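PDB 7DXM: protein DltD from Streptococcus thermophilus LMG 18311, which probably acts as the terminal O-acyltransfer protein of the dlt operon, helping to attach D-alanine to lipoteichoic acid at the cell membrane. Local coordinates for residues S103-T108 with L263-S268; Q223-D228 with G349-V354. One frame throughout, in Å; residues are numbered along the deposited sequence.

Contact 1: S103-T108 with L263-S268; sequences SPQWFT and LSYEVS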
ATOM      1  N   SER A 103      -3.723   2.624  -4.712  1.00 49.07           N
ATOM      2  CA  SER A 103      -4.393   1.852  -5.763  1.00 54.09           C
ATOM      3  C   SER A 103      -5.807   2.408  -5.948  1.00 56.76           C
ATOM      4  O   SER A 103      -6.564   2.476  -4.971  1.00 55.03           O
ATOM      5  CB  SER A 103      -4.395   0.358  -5.376  1.00 58.50           C
ATOM      6  OG  SER A 103      -5.200  -0.469  -6.215  1.00 66.54           O
ATOM      7  N   PRO A 104      -6.189   2.873  -7.151  1.00 60.14           N
ATOM      8  CA  PRO A 104      -7.491   3.561  -7.268  1.00 64.17           C
ATOM      9  C   PRO A 104      -8.676   2.615  -7.167  1.00 58.61           C
ATOM     10  O   PRO A 104      -9.763   3.043  -6.749  1.00 58.09           O
ATOM     11  CB  PRO A 104      -7.416   4.246  -8.644  1.00 58.76           C
ATOM     12  CG  PRO A 104      -5.981   4.299  -8.975  1.00 52.79           C
ATOM     13  CD  PRO A 104      -5.416   3.015  -8.395  1.00 58.22           C
ATOM     14  N   GLN A 105      -8.487   1.336  -7.492  1.00 55.29           N
ATOM     15  CA  GLN A 105      -9.496   0.306  -7.263  1.00 57.48           C
ATOM     16  C   GLN A 105      -9.942   0.276  -5.807  1.00 55.07           C
ATOM     17  O   GLN A 105     -10.942  -0.369  -5.471  1.00 53.83           O
ATOM     18  CB  GLN A 105      -8.952  -1.072  -7.650  1.00 56.31           C
ATOM     19  CG  GLN A 105      -8.699  -1.233  -9.132  1.00 58.73           C
ATOM     20  CD  GLN A 105      -7.530  -0.376  -9.613  1.00 61.81           C
ATOM     21  OE1 GLN A 105      -6.811   0.233  -8.795  1.00 63.08           O
ATOM     22  NE2 GLN A 105      -7.351  -0.298 -10.940  1.00 56.85           N
ATOM     23  N   TRP A 106      -9.188   0.946  -4.933  1.00 53.13           N
ATOM     24  CA  TRP A 106      -9.566   0.995  -3.533  1.00 50.91           C
ATOM     25  C   TRP A 106     -10.831   1.790  -3.344  1.00 51.09           C
ATOM     26  O   TRP A 106     -11.622   1.493  -2.447  1.00 57.39           O
ATOM     27  CB  TRP A 106      -8.450   1.617  -2.692  1.00 49.87           C
ATOM     28  CG  TRP A 106      -7.265   0.710  -2.480  1.00 53.12           C
ATOM     29  CD1 TRP A 106      -7.139  -0.604  -2.870  1.00 51.23           C
ATOM     30  CD2 TRP A 106      -6.040   1.048  -1.822  1.00 52.84           C
ATOM     31  NE1 TRP A 106      -5.912  -1.093  -2.492  1.00 49.89           N
ATOM     32  CE2 TRP A 106      -5.220  -0.101  -1.845  1.00 50.55           C
ATOM     33  CE3 TRP A 106      -5.556   2.210  -1.214  1.00 50.14           C
ATOM     34  CZ2 TRP A 106      -3.942  -0.116  -1.283  1.00 53.38           C
ATOM     35  CZ3 TRP A 106      -4.292   2.190  -0.648  1.00 45.07           C
ATOM     36  CH2 TRP A 106      -3.498   1.037  -0.690  1.00 48.45           C
ATOM     37  N   PHE A 107     -11.036   2.799  -4.171  1.00 54.30           N
ATOM     38  CA  PHE A 107     -11.907   3.905  -3.786  1.00 53.53           C
ATOM     39  C   PHE A 107     -13.337   3.713  -4.249  1.00 55.05           C
ATOM     40  O   PHE A 107     -13.977   4.677  -4.671  1.00 58.55           O
ATOM     41  CB  PHE A 107     -11.329   5.216  -4.314  1.00 51.83           C
ATOM     42  CG  PHE A 107     -10.060   5.644  -3.618  1.00 47.47           C
ATOM     43  CD1 PHE A 107      -8.865   5.015  -3.887  1.00 45.73           C
ATOM     44  CD2 PHE A 107     -10.079   6.671  -2.686  1.00 48.26           C
ATOM     45  CE1 PHE A 107      -7.719   5.402  -3.243  1.00 49.10           C
ATOM     46  CE2 PHE A 107      -8.938   7.060  -2.035  1.00 47.61           C
ATOM     47  CZ  PHE A 107      -7.753   6.431  -2.315  1.00 46.77           C
ATOM     48  N   THR A 108     -13.866   2.491  -4.158  1.00 58.04           N
ATOM     49  CA  THR A 108     -15.267   2.205  -4.454  1.00 58.58           C
ATOM     50  C   THR A 108     -16.195   2.682  -3.322  1.00 52.37           C
ATOM     51  O   THR A 108     -15.761   3.036  -2.216  1.00 47.30           O
ATOM     52  CB  THR A 108     -15.462   0.716  -4.672  1.00 48.53           C
ATOM     53  OG1 THR A 108     -15.214   0.050  -3.430  1.00 52.40           O
ATOM     54  CG2 THR A 108     -14.491   0.206  -5.712  1.00 43.48           C
ATOM     55  N   LEU A 263     -19.023   2.018 -13.324  1.00 69.50           N
ATOM     56  CA  LEU A 263     -18.229   1.973 -12.096  1.00 60.22           C
ATOM     57  C   LEU A 263     -17.432   3.260 -11.903  1.00 59.65           C
ATOM     58  O   LEU A 263     -16.805   3.763 -12.841  1.00 65.81           O
ATOM     59  CB  LEU A 263     -17.283   0.771 -12.134  1.00 62.43           C
ATOM     60  CG  LEU A 263     -16.225   0.651 -11.025  1.00 62.30           C
ATOM     61  CD1 LEU A 263     -16.843   0.894  -9.649  1.00 58.29           C
ATOM     62  CD2 LEU A 263     -15.446  -0.688 -11.097  1.00 57.42           C
ATOM     63  N   SER A 264     -17.440   3.781 -10.679  1.00 60.66           N
ATOM     64  CA  SER A 264     -16.692   4.982 -10.330  1.00 54.28           C
ATOM     65  C   SER A 264     -15.832   4.742  -9.085  1.00 61.55           C
ATOM     66  O   SER A 264     -16.136   3.880  -8.253  1.00 65.48           O
ATOM     67  CB  SER A 264     -17.645   6.149 -10.103  1.00 49.05           C
ATOM     68  OG  SER A 264     -17.016   7.203  -9.406  1.00 57.08           O
ATOM     69  N   TYR A 265     -14.741   5.511  -8.968  1.00 59.00           N
ATOM     70  CA  TYR A 265     -13.896   5.544  -7.777  1.00 50.29           C
ATOM     71  C   TYR A 265     -13.920   6.909  -7.080  1.00 55.26           C
ATOM     72  O   TYR A 265     -13.029   7.208  -6.268  1.00 49.74           O
ATOM     73  CB  TYR A 265     -12.465   5.177  -8.143  1.00 46.11           C
ATOM     74  CG  TYR A 265     -12.339   3.851  -8.814  1.00 51.00           C
ATOM     75  CD1 TYR A 265     -12.787   2.706  -8.188  1.00 53.68           C
ATOM     76  CD2 TYR A 265     -11.735   3.726 -10.062  1.00 49.20           C
ATOM     77  CE1 TYR A 265     -12.658   1.461  -8.790  1.00 54.82           C
ATOM     78  CE2 TYR A 265     -11.601   2.482 -10.672  1.00 50.94           C
ATOM     79  CZ  TYR A 265     -12.069   1.350 -10.023  1.00 54.10           C
ATOM     80  OH  TYR A 265     -11.953   0.088 -10.564  1.00 55.17           O
ATOM     81  N   GLU A 266     -14.922   7.745  -7.392  1.00 55.43           N
ATOM     82  CA  GLU A 266     -14.945   9.133  -6.951  1.00 49.53           C
ATOM     83  C   GLU A 266     -15.590   9.318  -5.594  1.00 54.73           C
ATOM     84  O   GLU A 266     -15.332  10.327  -4.928  1.00 55.80           O
ATOM     85  CB  GLU A 266     -15.698   9.992  -7.949  1.00 56.36           C
ATOM     86  CG  GLU A 266     -14.923  10.329  -9.200  1.00 72.06           C
ATOM     87  CD  GLU A 266     -15.620  11.413 -10.029  1.00 72.59           C
ATOM     88  OE1 GLU A 266     -15.726  11.217 -11.260  1.00 66.96           O
ATOM     89  OE2 GLU A 266     -16.060  12.442  -9.452  1.00 72.74           O
ATOM     90  N   VAL A 267     -16.439   8.387  -5.173  1.00 55.50           N
ATOM     91  CA  VAL A 267     -17.004   8.400  -3.830  1.00 55.10           C
ATOM     92  C   VAL A 267     -16.509   7.156  -3.107  1.00 58.15           C
ATOM     93  O   VAL A 267     -16.673   6.030  -3.609  1.00 58.95           O
ATOM     94  CB  VAL A 267     -18.534   8.451  -3.855  1.00 53.30           C
ATOM     95  CG1 VAL A 267     -19.050   8.911  -2.516  1.00 57.14           C
ATOM     96  CG2 VAL A 267     -18.993   9.365  -4.955  1.00 52.50           C
ATOM     97  N   SER A 268     -15.890   7.361  -1.943  1.00 54.22           N
ATOM     98  CA  SER A 268     -15.382   6.251  -1.157  1.00 56.31           C
ATOM     99  C   SER A 268     -15.071   6.721   0.251  1.00 56.81           C
ATOM    100  O   SER A 268     -14.647   7.860   0.458  1.00 54.90           O
ATOM    101  CB  SER A 268     -14.130   5.667  -1.782  1.00 54.32           C
ATOM    102  OG  SER A 268     -13.783   4.491  -1.086  1.00 61.25           O
TER

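Contact 2: Q223-D228 with G349-V354; sequences QLAVRD and GWKGWV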
ATOM      1  N   GLN A 223      14.851  -2.621 -22.812  1.00 59.36           N
ATOM      2  CA  GLN A 223      14.893  -3.662 -23.831  1.00 61.20           C
ATOM      3  C   GLN A 223      14.552  -5.016 -23.221  1.00 59.37           C
ATOM      4  O   GLN A 223      13.769  -5.787 -23.787  1.00 58.50           O
ATOM      5  CB  GLN A 223      16.272  -3.685 -24.509  1.00 65.10           C
ATOM      6  CG  GLN A 223      16.636  -2.382 -25.263  1.00 73.26           C
ATOM      7  CD  GLN A 223      18.160  -2.135 -25.391  1.00 85.05           C
ATOM      8  OE1 GLN A 223      18.974  -3.067 -25.270  1.00 84.59           O
ATOM      9  NE2 GLN A 223      18.542  -0.866 -25.627  1.00 77.83           N
ATOM     10  N   LEU A 224      15.127  -5.317 -22.049  1.00 64.61           N
ATOM     11  CA  LEU A 224      14.863  -6.595 -21.394  1.00 58.97           C
ATOM     12  C   LEU A 224      13.399  -6.717 -21.019  1.00 58.63           C
ATOM     13  O   LEU A 224      12.787  -7.782 -21.176  1.00 57.06           O
ATOM     14  CB  LEU A 224      15.740  -6.728 -20.157  1.00 59.73           C
ATOM     15  CG  LEU A 224      15.670  -8.080 -19.441  1.00 67.19           C
ATOM     16  CD1 LEU A 224      16.253  -9.267 -20.276  1.00 62.41           C
ATOM     17  CD2 LEU A 224      16.342  -7.971 -18.069  1.00 61.87           C
ATOM     18  N   ALA A 225      12.820  -5.622 -20.531  1.00 58.35           N
ATOM     19  CA  ALA A 225      11.399  -5.592 -20.236  1.00 51.24           C
ATOM     20  C   ALA A 225      10.568  -5.912 -21.468  1.00 55.03           C
ATOM     21  O   ALA A 225       9.591  -6.661 -21.376  1.00 63.81           O
ATOM     22  CB  ALA A 225      11.018  -4.232 -19.664  1.00 48.98           C
ATOM     23  N   VAL A 226      10.927  -5.377 -22.638  1.00 54.47           N
ATOM     24  CA  VAL A 226      10.054  -5.646 -23.785  1.00 55.82           C
ATOM     25  C   VAL A 226      10.235  -7.078 -24.273  1.00 58.65           C
ATOM     26  O   VAL A 226       9.255  -7.738 -24.632  1.00 58.19           O
ATOM     27  CB  VAL A 226      10.236  -4.624 -24.927  1.00 54.69           C
ATOM     28  CG1 VAL A 226      10.085  -3.187 -24.401  1.00 54.32           C
ATOM     29  CG2 VAL A 226      11.569  -4.831 -25.708  1.00 57.93           C
ATOM     30  N   ARG A 227      11.468  -7.605 -24.246  1.00 57.59           N
ATOM     31  CA  ARG A 227      11.680  -8.996 -24.652  1.00 60.26           C
ATOM     32  C   ARG A 227      10.885  -9.947 -23.760  1.00 60.35           C
ATOM     33  O   ARG A 227      10.153 -10.821 -24.248  1.00 60.92           O
ATOM     34  CB  ARG A 227      13.170  -9.344 -24.619  1.00 59.74           C
ATOM     35  CG  ARG A 227      13.904  -9.137 -25.934  1.00 71.64           C
ATOM     36  CD  ARG A 227      14.919  -7.940 -25.877  1.00 85.50           C
ATOM     37  NE  ARG A 227      15.254  -7.394 -27.207  1.00 85.94           N
ATOM     38  CZ  ARG A 227      16.254  -7.833 -27.978  1.00 88.98           C
ATOM     39  NH1 ARG A 227      17.033  -8.832 -27.549  1.00 95.89           N
ATOM     40  NH2 ARG A 227      16.473  -7.275 -29.176  1.00 80.99           N
ATOM     41  N   ASP A 228      10.985  -9.773 -22.446  1.00 61.44           N
ATOM     42  CA  ASP A 228      10.323 -10.685 -21.520  1.00 57.84           C
ATOM     43  C   ASP A 228       8.807 -10.502 -21.531  1.00 59.57           C
ATOM     44  O   ASP A 228       8.055 -11.490 -21.533  1.00 63.18           O
ATOM     45  CB  ASP A 228      10.889 -10.473 -20.116  1.00 54.75           C
ATOM     46  CG  ASP A 228      12.275 -11.056 -19.964  1.00 62.36           C
ATOM     47  OD1 ASP A 228      12.718 -11.784 -20.883  1.00 72.93           O
ATOM     48  OD2 ASP A 228      12.919 -10.802 -18.927  1.00 60.23           O
ATOM     49  N   GLY A 349       3.948  -3.730 -14.388  1.00 48.45           N
ATOM     50  CA  GLY A 349       5.048  -4.669 -14.415  1.00 49.93           C
ATOM     51  C   GLY A 349       5.963  -4.338 -15.575  1.00 53.24           C
ATOM     52  O   GLY A 349       5.722  -3.406 -16.351  1.00 48.95           O
ATOM     53  N   TRP A 350       7.037  -5.117 -15.677  1.00 52.48           N
ATOM     54  CA  TRP A 350       7.910  -4.996 -16.835  1.00 48.79           C
ATOM     55  C   TRP A 350       8.352  -3.548 -17.074  1.00 52.71           C
ATOM     56  O   TRP A 350       9.046  -2.947 -16.240  1.00 53.47           O
ATOM     57  CB  TRP A 350       7.177  -5.571 -18.041  1.00 46.83           C
ATOM     58  CG  TRP A 350       7.027  -7.086 -17.994  1.00 52.47           C
ATOM     59  CD1 TRP A 350       7.999  -8.004 -17.681  1.00 53.35           C
ATOM     60  CD2 TRP A 350       5.845  -7.846 -18.290  1.00 51.46           C
ATOM     61  NE1 TRP A 350       7.497  -9.282 -17.761  1.00 51.49           N
ATOM     62  CE2 TRP A 350       6.180  -9.216 -18.138  1.00 50.25           C
ATOM     63  CE3 TRP A 350       4.536  -7.504 -18.679  1.00 53.68           C
ATOM     64  CZ2 TRP A 350       5.260 -10.239 -18.366  1.00 54.63           C
ATOM     65  CZ3 TRP A 350       3.617  -8.528 -18.902  1.00 54.17           C
ATOM     66  CH2 TRP A 350       3.988  -9.878 -18.748  1.00 57.84           C
ATOM     67  N   LYS A 351       7.941  -2.964 -18.203  1.00 54.91           N
ATOM     68  CA  LYS A 351       8.300  -1.575 -18.489  1.00 51.08           C
ATOM     69  C   LYS A 351       7.760  -0.650 -17.408  1.00 50.15           C
ATOM     70  O   LYS A 351       8.464   0.264 -16.949  1.00 48.45           O
ATOM     71  CB  LYS A 351       7.777  -1.162 -19.871  1.00 48.27           C
ATOM     72  CG  LYS A 351       8.872  -0.992 -20.915  1.00 50.81           C
ATOM     73  CD  LYS A 351       8.442  -0.189 -22.163  1.00 55.61           C
ATOM     74  CE  LYS A 351       9.686   0.420 -22.843  1.00 58.06           C
ATOM     75  NZ  LYS A 351       9.468   0.917 -24.223  1.00 55.77           N
ATOM     76  N   GLY A 352       6.519  -0.895 -16.967  1.00 50.09           N
ATOM     77  CA  GLY A 352       5.978  -0.137 -15.855  1.00 49.69           C
ATOM     78  C   GLY A 352       6.889  -0.153 -14.646  1.00 45.57           C
ATOM     79  O   GLY A 352       7.013   0.855 -13.946  1.00 35.67           O
ATOM     80  N   TRP A 353       7.557  -1.295 -14.394  1.00 47.21           N
ATOM     81  CA  TRP A 353       8.473  -1.366 -13.252  1.00 46.48           C
ATOM     82  C   TRP A 353       9.664  -0.433 -13.440  1.00 47.78           C
ATOM     83  O   TRP A 353      10.149   0.173 -12.477  1.00 43.48           O
ATOM     84  CB  TRP A 353       8.975  -2.787 -13.019  1.00 45.82           C
ATOM     85  CG  TRP A 353       8.051  -3.737 -12.241  1.00 56.82           C
ATOM     86  CD1 TRP A 353       7.821  -5.059 -12.538  1.00 52.20           C
ATOM     87  CD2 TRP A 353       7.259  -3.459 -11.055  1.00 51.68           C
ATOM     88  NE1 TRP A 353       6.954  -5.605 -11.626  1.00 48.79           N
ATOM     89  CE2 TRP A 353       6.600  -4.652 -10.706  1.00 45.02           C
ATOM     90  CE3 TRP A 353       7.048  -2.326 -10.260  1.00 47.36           C
ATOM     91  CZ2 TRP A 353       5.747  -4.745  -9.605  1.00 44.63           C
ATOM     92  CZ3 TRP A 353       6.198  -2.430  -9.152  1.00 49.09           C
ATOM     93  CH2 TRP A 353       5.560  -3.627  -8.845  1.00 42.82           C
ATOM     94  N   VAL A 354      10.136  -0.296 -14.683  1.00 48.38           N
ATOM     95  CA  VAL A 354      11.255   0.596 -14.971  1.00 41.22           C
ATOM     96  C   VAL A 354      10.836   2.053 -14.806  1.00 44.48           C
ATOM     97  O   VAL A 354      11.554   2.865 -14.200  1.00 44.07           O
ATOM     98  CB  VAL A 354      11.782   0.316 -16.383  1.00 45.21           C
ATOM     99  CG1 VAL A 354      12.808   1.366 -16.773  1.00 46.77           C
ATOM    100  CG2 VAL A 354      12.349  -1.108 -16.455  1.00 46.58           C
TER

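Contact 1: S103-T108 with L263-S268
S268 and T108 form the hydrogen bond that joins these two loop segments: S268 OG donates to T108 O across 2.7 Å. The hydroxyl meets that oxygen with a C=O...OG angle of 142°, tilted 25° from the carbonyl plane. With OG anti to the backbone N (chi1 -172°), the short S268 side chain extends to the T108 carbonyl, while the same OG also accepts from E270 N. One hydroxyl therefore links the loop after strand 97-101 to the first turn of helix 270-283.

Each segment also carries an internal polar bond: S264 OG accepts from E266 N at 3.0 Å, an ST turn spanning Y265, and within 103-108 S103 OG donates to Q105 OE1.

Packing round the Y265 ring is mixed, and the ring lies against the short 3-10 turn. P104 O lies over one face, offset toward the rim, with Y265 CG 3.4 Å away; the same oxygen accepts from F107 N at 2.9 Å. An off-centre CH-pi contact brings Q105 CA 4.2 Å from the centroid of the Y265 ring. At the ring edge, in its plane, T108 CG2 sits 3.8 Å from Y265 CE1; the two side chains run alongside each other, pointing the same way. Nearer the backbone, F107 CB packs on Y265 CB at 4.0 Å, and beyond it the F107 ring turns away to meet Y271 edge-to-face.

The paired loops lie against two helices: P104, S264 and Y265 touch helix 307-322, and W106 and F107 touch helix 270-283. They lie beyond the end of strand 97-101, a central strand of the parallel sheet.

Contact 2: Q223-D228 with G349-V354
W350, at the N-cap position of helix 351-365 and in contact with helix 218-231, has its carbonyl oxygen accepting from two first-turn amides. W350 O accepts from V354 N at 3.3 Å and, in a weak bond, from W353 N at 2.9 Å. W350 N is bonded to D52 OD2, so polar partners hold the residue through both its N and its O.

Across the interface there is no hydrogen bond, and the flank of helix 218-231 meets the start of the other helix through A225, V226, the K351 chain and the W350 indole. The backbones approach most nearly at A225, where A225 CA lies 4.9 Å from W350 CA. Its methyl points toward the start of helix 351-365, where A225 CB lies 3.6 Å from K351 N and 4.4 Å from W350 CB. This small side chain lets the beginning of one helix come close against the flank of the other.

To one side, the aliphatic part of K351 runs out over V226. V226 CG1 is 3.9 Å from K351 CE, and the lysine chain, extended beyond CG, crosses the valine at a slant. The indole of W350 takes a different course, along helix 218-231 toward D228. Its NE1 stands 4.2 Å from D228 C, a van der Waals approach from an oblique direction, and the ring continues onto A229 and H232.

Helix 351-365 follows the last strand of the parallel sheet, and the side chain of W350 lies near, without touching, residues whose geometry resembles a Ser-His-Asp triad. The placement is consistent with the SGNH hydrolase fold, in which a helix follows the Asp-x-x-His segment, packed here against helix 218-231, which comes earlier in the chain.

Overall arrangement
Contacts 1 and 2 share no secondary-structure element, and their nearest atoms are about 11 Å apart. Along the chain their segments alternate. Both are partly buried, but contact 1 is centred about 15 Å from the middle of the chain and contact 2 about 22 Å, nearer the periphery. Loop meets loop in contact 1, which combines a serine hydroxyl bond with packing against an aromatic ring and buries 374 Å². Contact 2 sets one helix against the start of another, buries 239 Å², and meets through van der Waals packing of A225, V226, the K351 chain and the W350 indole. No hydrogen bond crosses it; the start of helix 351-365 is held by its own backbone bonds and by D52.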